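Methyltransferase FkbM (Methylobacillus flagellatus KT, PDB 2PY6) probably transfers methyl groups, as a member of the FkbM methyltransferase family with a Rossmann-like fold. Local coordinates at residues V208-L222 with R395-Y409. Residues are numbered along the deposited sequence; the frame is centred on the assembly and turned at random.
Sequences VERPYSTLYFRSGLL and RHHTPDRWDTCLYFY
Loop 208-222 packs over the C-terminal antiparallel hairpin (strands 392-396 and 404-408) at one edge of the seven-stranded sheet of the Rossmann-like, probably methyltransferase, domain, with His397 and Tyr407 at the centre of this buried contact. One backbone hydrogen bond joins the two, Arg210 N to His396 O (2.8 Å). The His397 imidazole lies against the end of the 3-10 turn 212-214: ND1 donates to Thr214 OG1 at 3.1 Å, in the plane of the ring, while Leu215 CA makes a CH-pi contact over one face, 3.7 Å from the ring centroid. Leu215 CG stands anti to the backbone N (chi1 -177°), and with chi2 near 63° this turns CD1 to 3.4 Å from His397 CD2. The Thr214 hydroxyl donates to Pro211 O, which also accepts from Thr214 N; these bonds help fix the rotation of the imidazole. Farther along the hairpin, Leu221 lays CD1 over the centre of the Arg395 guanidinium, whose charge is paired with Asp183. Across the subunit interface, Arg210 NE bonds Glu209 O of the second subunit, so this loop also takes part in the assembly. Ser219 CB sits over the Tyr407 ring, and the phenol OH accepts from Tyr216 N at 3.1 Å.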
loop_
_atom_site.group_PDB
_atom_site.type_symbol
_atom_site.label_atom_id
_atom_site.label_comp_id
_atom_site.label_asym_id
_atom_site.label_seq_id
_atom_site.Cartn_x
_atom_site.Cartn_y
_atom_site.Cartn_z
ATOM N N VAL A 208 29.289 -6.658 11.187
ATOM C CA VAL A 208 30.098 -5.628 10.532
ATOM C C VAL A 208 29.379 -4.740 9.488
ATOM O O VAL A 208 29.895 -3.710 9.110
ATOM C CB VAL A 208 31.328 -6.279 9.825
ATOM C CG1 VAL A 208 32.205 -7.009 10.837
ATOM C CG2 VAL A 208 30.901 -7.239 8.672
ATOM N N GLU A 209 28.221 -5.172 9.015
ATOM C CA GLU A 209 27.521 -4.493 7.948
ATOM C C GLU A 209 27.223 -3.004 8.200
ATOM O O GLU A 209 26.984 -2.572 9.315
ATOM C CB GLU A 209 26.196 -5.197 7.636
ATOM C CG GLU A 209 25.045 -4.834 8.587
ATOM C CD GLU A 209 23.732 -5.548 8.284
ATOM O OE1 GLU A 209 23.604 -6.680 8.690
ATOM O OE2 GLU A 209 22.816 -4.958 7.679
ATOM N N ARG A 210 27.205 -2.256 7.107
ATOM C CA ARG A 210 26.846 -0.857 7.093
ATOM C C ARG A 210 25.644 -0.765 6.184
ATOM O O ARG A 210 25.356 -1.725 5.458
ATOM C CB ARG A 210 28.043 -0.037 6.628
ATOM C CG ARG A 210 29.245 -0.288 7.579
ATOM C CD ARG A 210 30.100 0.889 7.916
ATOM N NE ARG A 210 29.292 2.094 8.057
ATOM C CZ ARG A 210 29.395 3.169 7.302
ATOM N NH1 ARG A 210 30.409 3.335 6.444
ATOM N NH2 ARG A 210 28.535 4.155 7.469
ATOM N N PRO A 211 24.868 0.330 6.274
ATOM C CA PRO A 211 23.719 0.437 5.383
ATOM C C PRO A 211 24.074 0.518 3.891
ATOM O O PRO A 211 25.178 0.979 3.504
ATOM C CB PRO A 211 23.067 1.764 5.810
ATOM C CG PRO A 211 23.558 2.017 7.176
ATOM C CD PRO A 211 24.963 1.490 7.165
ATOM N N TYR A 212 23.150 0.037 3.072
ATOM C CA TYR A 212 23.228 0.129 1.602
ATOM C C TYR A 212 23.448 1.575 1.164
ATOM O O TYR A 212 24.296 1.846 0.291
ATOM C CB TYR A 212 21.978 -0.531 0.975
ATOM C CG TYR A 212 21.936 -0.458 -0.529
ATOM C CD1 TYR A 212 22.779 -1.242 -1.307
ATOM C CD2 TYR A 212 21.059 0.406 -1.168
ATOM C CE1 TYR A 212 22.748 -1.163 -2.714
ATOM C CE2 TYR A 212 21.018 0.499 -2.565
ATOM C CZ TYR A 212 21.866 -0.296 -3.324
ATOM O OH TYR A 212 21.812 -0.219 -4.692
ATOM N N SER A 213 22.765 2.501 1.826
ATOM C CA SER A 213 22.888 3.961 1.566
ATOM C C SER A 213 24.282 4.577 1.718
ATOM O O SER A 213 24.529 5.697 1.280
ATOM C CB SER A 213 21.943 4.743 2.481
ATOM O OG SER A 213 22.337 4.659 3.847
ATOM N N THR A 214 25.203 3.857 2.340
ATOM C CA THR A 214 26.549 4.338 2.548
ATOM C C THR A 214 27.556 3.741 1.574
ATOM O O THR A 214 28.742 4.059 1.643
ATOM C CB THR A 214 26.981 4.034 4.030
ATOM O OG1 THR A 214 27.100 2.624 4.246
ATOM C CG2 THR A 214 25.976 4.592 4.970
ATOM N N LEU A 215 27.085 2.887 0.656
ATOM C CA LEU A 215 27.973 2.258 -0.308
ATOM C C LEU A 215 28.652 3.322 -1.165
ATOM O O LEU A 215 27.979 4.193 -1.648
ATOM C CB LEU A 215 27.154 1.299 -1.195
ATOM C CG LEU A 215 27.813 0.422 -2.264
ATOM C CD1 LEU A 215 28.808 -0.595 -1.727
ATOM C CD2 LEU A 215 26.685 -0.285 -2.970
ATOM N N TYR A 216 29.976 3.226 -1.281
ATOM C CA TYR A 216 30.888 4.047 -2.098
ATOM C C TYR A 216 31.199 5.428 -1.588
ATOM O O TYR A 216 32.353 5.819 -1.611
ATOM C CB TYR A 216 30.423 4.212 -3.569
ATOM C CG TYR A 216 29.971 2.949 -4.252
ATOM C CD1 TYR A 216 30.794 1.819 -4.317
ATOM C CD2 TYR A 216 28.749 2.900 -4.899
ATOM C CE1 TYR A 216 30.374 0.662 -4.982
ATOM C CE2 TYR A 216 28.316 1.732 -5.537
ATOM C CZ TYR A 216 29.119 0.629 -5.581
ATOM O OH TYR A 216 28.652 -0.517 -6.218
ATOM N N PHE A 217 30.152 6.168 -1.180
ATOM C CA PHE A 217 30.244 7.583 -0.855
ATOM C C PHE A 217 30.320 7.920 0.622
ATOM O O PHE A 217 30.796 9.005 0.954
ATOM C CB PHE A 217 29.074 8.313 -1.521
ATOM C CG PHE A 217 29.067 8.166 -3.029
ATOM C CD1 PHE A 217 30.022 8.822 -3.807
ATOM C CD2 PHE A 217 28.162 7.329 -3.655
ATOM C CE1 PHE A 217 30.072 8.658 -5.198
ATOM C CE2 PHE A 217 28.191 7.155 -5.042
ATOM C CZ PHE A 217 29.151 7.834 -5.815
ATOM N N ARG A 218 29.863 6.987 1.487
ATOM C CA ARG A 218 29.856 7.156 2.943
ATOM C C ARG A 218 30.524 6.017 3.648
ATOM O O ARG A 218 30.096 5.691 4.736
ATOM C CB ARG A 218 28.401 7.405 3.459
ATOM C CG ARG A 218 27.845 8.522 2.625
ATOM C CD ARG A 218 26.605 9.252 2.925
ATOM N NE ARG A 218 25.452 8.552 2.495
ATOM C CZ ARG A 218 24.248 9.075 2.298
ATOM N NH1 ARG A 218 23.954 10.354 2.464
ATOM N NH2 ARG A 218 23.303 8.262 1.896
ATOM N N SER A 219 31.641 5.498 3.099
ATOM C CA SER A 219 32.334 4.335 3.680
ATOM C C SER A 219 33.130 4.573 4.961
ATOM O O SER A 219 33.516 3.614 5.638
ATOM C CB SER A 219 33.316 3.737 2.666
ATOM O OG SER A 219 34.458 4.560 2.463
ATOM N N GLY A 220 33.396 5.841 5.278
ATOM C CA GLY A 220 34.266 6.189 6.374
ATOM C C GLY A 220 35.748 6.191 5.968
ATOM O O GLY A 220 36.611 6.363 6.813
ATOM N N LEU A 221 36.050 6.036 4.684
ATOM C CA LEU A 221 37.444 5.912 4.235
ATOM C C LEU A 221 37.911 6.893 3.182
ATOM O O LEU A 221 39.113 7.192 3.132
ATOM C CB LEU A 221 37.693 4.469 3.698
ATOM C CG LEU A 221 37.617 3.328 4.704
ATOM C CD1 LEU A 221 37.580 1.974 3.999
ATOM C CD2 LEU A 221 38.720 3.409 5.720
ATOM N N LEU A 222 36.981 7.377 2.354
ATOM C CA LEU A 222 37.271 8.292 1.239
ATOM C C LEU A 222 36.844 9.743 1.426
ATOM O O LEU A 222 35.819 10.028 2.000
ATOM C CB LEU A 222 36.595 7.783 -0.029
ATOM C CG LEU A 222 36.932 6.351 -0.494
ATOM C CD1 LEU A 222 36.188 6.107 -1.756
ATOM C CD2 LEU A 222 38.428 6.081 -0.708
ATOM N N ARG A 395 34.513 -2.655 3.261
ATOM C CA ARG A 395 33.252 -2.547 4.026
ATOM C C ARG A 395 32.210 -3.453 3.377
ATOM O O ARG A 395 32.267 -3.695 2.182
ATOM C CB ARG A 395 32.683 -1.115 4.055
ATOM C CG ARG A 395 33.521 -0.089 4.792
ATOM C CD ARG A 395 33.610 -0.328 6.298
ATOM N NE ARG A 395 34.535 0.626 6.922
ATOM C CZ ARG A 395 35.828 0.432 7.180
ATOM N NH1 ARG A 395 36.457 -0.694 6.900
ATOM N NH2 ARG A 395 36.514 1.397 7.748
ATOM N N HIS A 396 31.244 -3.911 4.180
ATOM C CA HIS A 396 30.151 -4.714 3.696
ATOM C C HIS A 396 28.888 -3.885 3.862
ATOM O O HIS A 396 28.580 -3.491 4.966
ATOM C CB HIS A 396 30.040 -6.025 4.453
ATOM C CG HIS A 396 28.932 -6.877 3.937
ATOM N ND1 HIS A 396 29.054 -7.615 2.780
ATOM C CD2 HIS A 396 27.652 -7.022 4.342
ATOM C CE1 HIS A 396 27.909 -8.217 2.522
ATOM N NE2 HIS A 396 27.039 -7.871 3.448
ATOM N N HIS A 397 28.137 -3.660 2.780
ATOM C CA HIS A 397 27.015 -2.711 2.806
ATOM C C HIS A 397 25.540 -3.179 2.650
ATOM O O HIS A 397 24.685 -2.355 2.304
ATOM C CB HIS A 397 27.241 -1.639 1.759
ATOM C CG HIS A 397 28.457 -0.815 1.962
ATOM N ND1 HIS A 397 28.438 0.375 2.654
ATOM C CD2 HIS A 397 29.732 -0.979 1.525
ATOM C CE1 HIS A 397 29.656 0.905 2.650
ATOM N NE2 HIS A 397 30.453 0.114 1.954
ATOM N N THR A 398 25.238 -4.450 2.874
ATOM C CA THR A 398 23.850 -4.904 2.920
ATOM C C THR A 398 23.707 -5.879 4.094
ATOM O O THR A 398 24.705 -6.338 4.634
ATOM C CB THR A 398 23.370 -5.643 1.604
ATOM O OG1 THR A 398 24.116 -6.855 1.409
ATOM C CG2 THR A 398 23.477 -4.765 0.375
ATOM N N PRO A 399 22.464 -6.168 4.514
ATOM C CA PRO A 399 22.238 -7.254 5.472
ATOM C C PRO A 399 22.374 -8.650 4.830
ATOM O O PRO A 399 22.178 -9.627 5.514
ATOM C CB PRO A 399 20.781 -7.072 5.914
ATOM C CG PRO A 399 20.290 -5.858 5.225
ATOM C CD PRO A 399 21.215 -5.470 4.157
ATOM N N ASP A 400 22.707 -8.744 3.537
ATOM C CA ASP A 400 22.802 -10.032 2.868
ATOM C C ASP A 400 24.222 -10.166 2.315
ATOM O O ASP A 400 25.127 -9.487 2.792
ATOM C CB ASP A 400 21.689 -10.129 1.806
ATOM C CG ASP A 400 21.303 -11.577 1.502
ATOM O OD1 ASP A 400 22.212 -12.441 1.487
ATOM O OD2 ASP A 400 20.112 -11.853 1.263
ATOM N N ARG A 401 24.442 -11.023 1.324
ATOM C CA ARG A 401 25.807 -11.265 0.821
ATOM C C ARG A 401 26.276 -10.303 -0.256
ATOM O O ARG A 401 27.437 -10.301 -0.651
ATOM C CB ARG A 401 26.002 -12.754 0.447
ATOM C CG ARG A 401 25.023 -13.367 -0.498
ATOM C CD ARG A 401 25.164 -14.874 -0.546
ATOM N NE ARG A 401 26.396 -15.308 -1.188
ATOM C CZ ARG A 401 26.729 -16.580 -1.381
ATOM N NH1 ARG A 401 25.924 -17.552 -0.985
ATOM N NH2 ARG A 401 27.870 -16.870 -1.992
ATOM N N TRP A 402 25.409 -9.380 -0.635
ATOM C CA TRP A 402 25.721 -8.412 -1.670
ATOM C C TRP A 402 26.423 -7.179 -1.098
ATOM O O TRP A 402 26.203 -6.784 0.035
ATOM C CB TRP A 402 24.431 -7.923 -2.345
ATOM C CG TRP A 402 23.325 -8.948 -2.384
ATOM C CD1 TRP A 402 22.054 -8.815 -1.867
ATOM C CD2 TRP A 402 23.413 -10.291 -2.887
ATOM N NE1 TRP A 402 21.340 -9.969 -2.075
ATOM C CE2 TRP A 402 22.151 -10.893 -2.688
ATOM C CE3 TRP A 402 24.430 -11.031 -3.502
ATOM C CZ2 TRP A 402 21.881 -12.198 -3.082
ATOM C CZ3 TRP A 402 24.155 -12.329 -3.902
ATOM C CH2 TRP A 402 22.896 -12.899 -3.682
ATOM N N ASP A 403 27.245 -6.586 -1.945
ATOM C CA ASP A 403 27.914 -5.326 -1.744
ATOM C C ASP A 403 28.983 -5.239 -0.676
ATOM O O ASP A 403 29.057 -4.271 0.075
ATOM C CB ASP A 403 26.896 -4.170 -1.667
ATOM C CG ASP A 403 26.050 -4.044 -2.954
ATOM O OD1 ASP A 403 26.629 -3.897 -4.081
ATOM O OD2 ASP A 403 24.814 -4.038 -2.804
ATOM N N THR A 404 29.818 -6.267 -0.668
ATOM C CA THR A 404 31.080 -6.222 -0.001
ATOM C C THR A 404 31.890 -5.404 -1.020
ATOM O O THR A 404 31.856 -5.696 -2.195
ATOM C CB THR A 404 31.660 -7.640 0.175
ATOM O OG1 THR A 404 30.750 -8.413 0.957
ATOM C CG2 THR A 404 32.979 -7.587 0.861
ATOM N N CYS A 405 32.552 -4.344 -0.579
ATOM C CA CYS A 405 33.247 -3.454 -1.459
ATOM C C CYS A 405 34.646 -3.123 -0.978
ATOM O O CYS A 405 34.834 -2.773 0.172
ATOM C CB CYS A 405 32.433 -2.145 -1.515
ATOM S SG CYS A 405 33.002 -0.959 -2.732
ATOM N N LEU A 406 35.618 -3.197 -1.876
ATOM C CA LEU A 406 37.004 -2.824 -1.597
ATOM C C LEU A 406 37.155 -1.352 -1.866
ATOM O O LEU A 406 36.571 -0.852 -2.815
ATOM C CB LEU A 406 37.967 -3.541 -2.529
ATOM C CG LEU A 406 38.260 -5.010 -2.243
ATOM C CD1 LEU A 406 38.607 -5.797 -3.478
ATOM C CD2 LEU A 406 39.351 -5.086 -1.153
ATOM N N TYR A 407 37.927 -0.674 -1.019
ATOM C CA TYR A 407 38.276 0.730 -1.207
ATOM C C TYR A 407 39.783 0.853 -1.298
ATOM O O TYR A 407 40.505 0.213 -0.539
ATOM C CB TYR A 407 37.772 1.570 -0.055
ATOM C CG TYR A 407 36.270 1.555 0.021
ATOM C CD1 TYR A 407 35.527 2.484 -0.697
ATOM C CD2 TYR A 407 35.591 0.589 0.748
ATOM C CE1 TYR A 407 34.162 2.475 -0.652
ATOM C CE2 TYR A 407 34.208 0.577 0.794
ATOM C CZ TYR A 407 33.502 1.512 0.079
ATOM O OH TYR A 407 32.122 1.564 0.126
ATOM N N PHE A 408 40.234 1.633 -2.270
ATOM C CA PHE A 408 41.646 1.906 -2.487
ATOM C C PHE A 408 41.769 3.422 -2.534
ATOM O O PHE A 408 41.051 4.103 -3.289
ATOM C CB PHE A 408 42.120 1.354 -3.823
ATOM C CG PHE A 408 42.060 -0.138 -3.927
ATOM C CD1 PHE A 408 40.880 -0.772 -4.296
ATOM C CD2 PHE A 408 43.198 -0.905 -3.724
ATOM C CE1 PHE A 408 40.830 -2.159 -4.428
ATOM C CE2 PHE A 408 43.141 -2.287 -3.835
ATOM C CZ PHE A 408 41.960 -2.907 -4.176
ATOM N N TYR A 409 42.694 3.949 -1.758
ATOM C CA TYR A 409 42.904 5.377 -1.713
ATOM C C TYR A 409 44.337 5.678 -1.319
ATOM O O TYR A 409 45.228 4.794 -1.234
ATOM C CB TYR A 409 41.914 5.985 -0.682
ATOM C CG TYR A 409 42.069 5.380 0.692
ATOM C CD1 TYR A 409 41.394 4.207 1.047
ATOM C CD2 TYR A 409 42.884 5.959 1.637
ATOM C CE1 TYR A 409 41.557 3.641 2.292
ATOM C CE2 TYR A 409 43.036 5.389 2.914
ATOM C CZ TYR A 409 42.367 4.248 3.224
ATOM O OH TYR A 409 42.519 3.701 4.473
ATOM O OXT TYR A 409 44.582 6.849 -1.008
HETATM O O HOH W 1 31.885 -3.706 6.942
HETATM O O HOH W 2 32.664 2.927 8.332
#